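Local coordinates for Sca-family protein (Rickettsia rickettsii, PDB 4LQ8), which is a rickettsial surface cell antigen (Sca4), represented here by its N-terminal head domain, that probably functions in cell adhesion, at residues 224-229 / 304-309; 259-264 / 312-317. All blocks are in the same frame, centred on the assembly; numbering follows the deposited sequence.

Contact 1: 224-229 / 304-309; sequences IDFPIK and LAVTRG
Ile224 and Ala305 join two chain corners in a buried backbone-and-side-chain contact: the end of strand 215-224 in the antiparallel sheet meets the bend between strand 300-304 and the short strand 306-307, which leads into helix 308-320. Ile224 N donates to Ala305 O (2.8 Å) in a nearly straight bond, 173° at the hydrogen, with the donor well above the carbonyl plane. Beside it, Ile224 CD1 rests against Ala305 CB at 3.6 Å. With CG1 beside its own backbone N (chi1 -66°), this branch runs along the same side as the hydrogen bond. The other branch, CG2, lies over the centre of the Phe226 ring, 3.8 Å above its plane. That ring turns its edge to the same carbonyl, CE2 standing 3.3 Å from Ala305 O, and CE2 also approaches Val306 CB obliquely, at 4.2 Å. A water extends the junction: Ile224 O accepts from it, and it accepts from Thr307 N at 3.2 Å. Asp225 centres an inverse gamma turn, and its OD1 forms a salt bridge with Lys310, whose NZ also bonds to Phe226 O; Thr307, the N-cap residue of helix 308-320, accepts from Lys310 N through OG1. Ile224 N, Ile224 O, Ala305 O and Thr307 N are thus each engaged by the direct bond or the water, next to apolar packing of Ile224, Ala305, Phe226 and Val306.

Contact 2: 259-264 / 312-317; sequences FTAHYE and KEMMKE
Met314 of helix 308-320 packs onto one face of strand 258-265, a helix-on-sheet contact in the interior of the head domain whose central feature is a Met-aromatic pair. The short segments 259-264 and 312-317 run at 39° to each other, their axes 11.2 Å apart at closest approach, and the methionine side chain spans the gap. Its sulfur comes to the edge of the Phe259 ring: SD lies 5.1 Å from the ring centroid, 78° off the normal, and 3.9 Å from CZ. Phe259 reaches out to meet it with CG anti to the backbone N, the two side chains approaching from opposite directions. Beyond the sulfur, a bend at chi3 (90°) turns the methyl group toward the strand. There CE touches Ala261 CB at 3.8 Å and Tyr263 OH, also at 3.8 Å, while remaining close to Phe259 CE2. One methionine therefore engages three alternate residues on the same side of the strand. The Tyr263 side chain crosses that of Met314 at about a right angle, and its hydroxyl has its polar partner in Pro227 O, so the methyl contact adds packing to a group already hydrogen-bonded. Away from this helix, Thr260 OG1 and His262 NE2 share a hydrogen bond of 2.7 Å, and both side chains pack on helix 64-90. Strand 258-265 is consequently sandwiched between two helices, with strands 236-245 and 271-277 as its antiparallel neighbours; Ile276 of the latter also touches Met314.

In the fold
The centres of the two contacts lie about 8 Å apart, and both involve helix 308-320: contact 1 lies at the bend leading into the helix, and contact 2 uses Met314, farther along it. Along the chain the segments alternate, 224-229, 259-264, 304-309, 312-317, so the two connections cross. They also touch directly. Lys229 and Glu317 form a salt bridge, and Ile228 packs on Glu313 and Met314, while the Phe226 and Phe259 rings meet with inclined planes. The loop after strand 215-224 thereby links the antiparallel sheet, the helix and the mixed sheet within the family region of the head domain.

Contact 1: 224-229 / 304-309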
# COMPACT_ATOMS: atom_id res chain seq x y z
N ILE A 224 10.76 5.81 3.14
CA ILE A 224 11.48 4.73 3.80
C ILE A 224 12.14 3.85 2.76
O ILE A 224 11.53 3.50 1.75
CB ILE A 224 10.58 3.97 4.82
CG1 ILE A 224 10.20 4.91 5.98
CG2 ILE A 224 11.28 2.69 5.33
CD1 ILE A 224 8.95 4.52 6.75
N ASP A 225 13.41 3.51 2.98
CA ASP A 225 14.15 2.69 2.05
C ASP A 225 13.86 1.19 2.29
O ASP A 225 14.70 0.46 2.78
CB ASP A 225 15.65 3.02 2.12
CG ASP A 225 16.48 2.50 0.96
OD1 ASP A 225 15.89 2.18 -0.10
OD2 ASP A 225 17.72 2.46 1.09
N PHE A 226 12.65 0.75 1.96
CA PHE A 226 12.22 -0.64 2.18
C PHE A 226 13.14 -1.64 1.47
O PHE A 226 13.43 -1.43 0.29
CB PHE A 226 10.77 -0.86 1.75
CG PHE A 226 9.74 -0.03 2.48
CD1 PHE A 226 9.22 -0.45 3.70
CD2 PHE A 226 9.27 1.16 1.93
CE1 PHE A 226 8.26 0.32 4.37
CE2 PHE A 226 8.32 1.93 2.60
CZ PHE A 226 7.81 1.50 3.81
N PRO A 227 13.64 -2.69 2.16
CA PRO A 227 14.52 -3.65 1.47
C PRO A 227 13.73 -4.50 0.47
O PRO A 227 12.53 -4.70 0.64
CB PRO A 227 15.12 -4.48 2.62
CG PRO A 227 14.11 -4.40 3.71
CD PRO A 227 13.39 -3.09 3.57
N ILE A 228 14.38 -4.88 -0.63
CA ILE A 228 13.77 -5.72 -1.68
C ILE A 228 14.17 -7.14 -1.37
O ILE A 228 13.30 -7.98 -1.16
CB ILE A 228 14.19 -5.28 -3.12
CG1 ILE A 228 13.90 -3.78 -3.38
CG2 ILE A 228 13.56 -6.17 -4.20
CD1 ILE A 228 12.44 -3.33 -3.14
N LYS A 229 15.47 -7.39 -1.26
CA LYS A 229 16.04 -8.69 -0.94
C LYS A 229 16.88 -8.56 0.33
O LYS A 229 17.67 -7.63 0.48
CB LYS A 229 16.85 -9.25 -2.12
CG LYS A 229 15.92 -9.73 -3.23
CD LYS A 229 16.63 -10.47 -4.34
CE LYS A 229 15.69 -10.85 -5.46
NZ LYS A 229 15.35 -9.67 -6.30
N LEU A 304 2.55 8.84 1.32
CA LEU A 304 2.96 7.56 1.88
C LEU A 304 4.50 7.55 1.85
O LEU A 304 5.08 8.33 1.11
CB LEU A 304 2.33 6.36 1.13
CG LEU A 304 0.78 6.32 1.09
CD1 LEU A 304 0.31 5.09 0.37
CD2 LEU A 304 0.20 6.20 2.48
N ALA A 305 5.15 6.68 2.65
CA ALA A 305 6.61 6.65 2.80
C ALA A 305 7.32 5.85 1.71
O ALA A 305 8.31 5.19 1.98
CB ALA A 305 6.97 6.11 4.18
N VAL A 306 6.81 5.90 0.49
CA VAL A 306 7.37 5.13 -0.62
C VAL A 306 7.45 5.99 -1.89
O VAL A 306 6.49 6.71 -2.23
CB VAL A 306 6.57 3.78 -0.80
CG1 VAL A 306 5.16 3.98 -1.39
CG2 VAL A 306 7.38 2.75 -1.58
N THR A 307 8.58 5.96 -2.55
CA THR A 307 8.72 6.73 -3.79
C THR A 307 8.26 5.85 -4.94
O THR A 307 8.13 4.65 -4.76
CB THR A 307 10.18 7.17 -4.02
OG1 THR A 307 10.97 5.99 -4.15
CG2 THR A 307 10.73 8.12 -2.92
N ARG A 308 8.09 6.43 -6.13
CA ARG A 308 7.70 5.67 -7.31
C ARG A 308 8.70 4.56 -7.68
O ARG A 308 8.29 3.44 -7.98
CB ARG A 308 7.47 6.61 -8.49
CG ARG A 308 6.41 6.04 -9.40
CD ARG A 308 6.79 6.00 -10.83
NE ARG A 308 5.57 5.92 -11.61
CZ ARG A 308 5.43 6.37 -12.85
NH1 ARG A 308 6.45 6.94 -13.47
NH2 ARG A 308 4.27 6.25 -13.48
N GLY A 309 9.98 4.89 -7.63
CA GLY A 309 11.05 3.93 -7.93
C GLY A 309 11.02 2.78 -6.95
O GLY A 309 11.07 1.63 -7.35
O HOH W 1 10.77 4.77 -0.55

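Contact 2: 259-264 / 312-317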
# COMPACT_ATOMS: atom_id res chain seq x y z
N PHE A 259 0.87 2.29 4.36
CA PHE A 259 1.59 1.56 3.35
C PHE A 259 2.12 0.35 4.12
O PHE A 259 2.76 0.53 5.16
CB PHE A 259 2.74 2.36 2.72
CG PHE A 259 3.47 1.52 1.70
CD1 PHE A 259 2.92 1.27 0.45
CD2 PHE A 259 4.71 0.94 2.00
CE1 PHE A 259 3.57 0.45 -0.48
CE2 PHE A 259 5.37 0.14 1.06
CZ PHE A 259 4.79 -0.11 -0.16
N THR A 260 1.78 -0.87 3.68
CA THR A 260 2.24 -2.06 4.39
C THR A 260 3.15 -2.88 3.50
O THR A 260 3.03 -2.80 2.29
CB THR A 260 1.06 -2.89 5.00
OG1 THR A 260 0.40 -3.61 3.97
CG2 THR A 260 0.06 -2.02 5.82
N ALA A 261 4.07 -3.65 4.11
CA ALA A 261 5.02 -4.50 3.42
C ALA A 261 5.15 -5.79 4.23
O ALA A 261 5.28 -5.76 5.46
CB ALA A 261 6.37 -3.79 3.27
N HIS A 262 5.05 -6.93 3.52
CA HIS A 262 4.97 -8.27 4.10
C HIS A 262 6.07 -9.17 3.63
O HIS A 262 6.15 -9.51 2.45
CB HIS A 262 3.56 -8.84 3.81
CG HIS A 262 2.51 -7.85 4.20
ND1 HIS A 262 2.17 -7.66 5.54
CD2 HIS A 262 1.87 -6.93 3.45
CE1 HIS A 262 1.29 -6.67 5.54
NE2 HIS A 262 1.08 -6.20 4.30
N TYR A 263 6.98 -9.50 4.54
CA TYR A 263 8.16 -10.32 4.27
C TYR A 263 8.03 -11.61 5.05
O TYR A 263 7.90 -11.59 6.27
CB TYR A 263 9.45 -9.59 4.72
CG TYR A 263 9.69 -8.23 4.08
CD1 TYR A 263 9.05 -7.09 4.57
CD2 TYR A 263 10.61 -8.08 3.05
CE1 TYR A 263 9.33 -5.83 4.04
CE2 TYR A 263 10.89 -6.83 2.51
CZ TYR A 263 10.24 -5.70 3.00
OH TYR A 263 10.51 -4.48 2.45
N GLU A 264 8.04 -12.73 4.34
CA GLU A 264 7.92 -14.03 5.00
C GLU A 264 9.18 -14.81 4.80
O GLU A 264 9.81 -14.70 3.75
CB GLU A 264 6.76 -14.83 4.42
CG GLU A 264 5.40 -14.21 4.64
CD GLU A 264 4.30 -15.02 3.98
OE1 GLU A 264 4.58 -16.12 3.47
OE2 GLU A 264 3.15 -14.53 3.97
N LYS A 312 7.76 0.62 -7.61
CA LYS A 312 7.95 -0.25 -8.79
C LYS A 312 8.88 -1.44 -8.48
O LYS A 312 8.58 -2.54 -8.91
CB LYS A 312 8.47 0.56 -10.01
CG LYS A 312 7.51 1.69 -10.47
CD LYS A 312 6.10 1.25 -10.93
CE LYS A 312 5.13 2.43 -11.10
NZ LYS A 312 3.89 2.06 -11.85
N GLU A 313 9.97 -1.23 -7.73
CA GLU A 313 10.88 -2.32 -7.34
C GLU A 313 10.16 -3.34 -6.45
O GLU A 313 10.34 -4.55 -6.63
CB GLU A 313 12.06 -1.78 -6.53
CG GLU A 313 13.26 -1.32 -7.33
CD GLU A 313 14.30 -0.60 -6.48
OE1 GLU A 313 14.39 -0.88 -5.26
OE2 GLU A 313 15.02 0.27 -7.04
N MET A 314 9.35 -2.85 -5.47
CA MET A 314 8.58 -3.70 -4.56
C MET A 314 7.49 -4.42 -5.32
O MET A 314 7.32 -5.62 -5.12
CB MET A 314 8.00 -2.88 -3.39
CG MET A 314 9.06 -2.34 -2.47
SD MET A 314 8.37 -1.35 -1.14
CE MET A 314 8.10 -2.63 0.12
N MET A 315 6.78 -3.73 -6.22
CA MET A 315 5.75 -4.36 -7.06
C MET A 315 6.36 -5.51 -7.87
O MET A 315 5.83 -6.62 -7.84
CB MET A 315 5.04 -3.34 -7.97
CG MET A 315 3.89 -2.61 -7.27
SD MET A 315 2.61 -3.67 -6.50
CE MET A 315 1.95 -4.49 -7.97
N LYS A 316 7.52 -5.27 -8.50
CA LYS A 316 8.27 -6.29 -9.26
C LYS A 316 8.62 -7.54 -8.41
O LYS A 316 8.37 -8.66 -8.86
CB LYS A 316 9.53 -5.68 -9.90
CG LYS A 316 10.29 -6.61 -10.86
CD LYS A 316 9.49 -6.96 -12.12
CE LYS A 316 10.00 -8.21 -12.82
NZ LYS A 316 9.10 -8.61 -13.95
N GLU A 317 9.16 -7.36 -7.20
CA GLU A 317 9.53 -8.47 -6.30
C GLU A 317 8.28 -9.25 -5.82
O GLU A 317 8.30 -10.48 -5.81
CB GLU A 317 10.37 -7.94 -5.12
CG GLU A 317 10.88 -8.99 -4.13
CD GLU A 317 11.88 -10.01 -4.64
OE1 GLU A 317 12.38 -9.86 -5.77
OE2 GLU A 317 12.17 -10.97 -3.89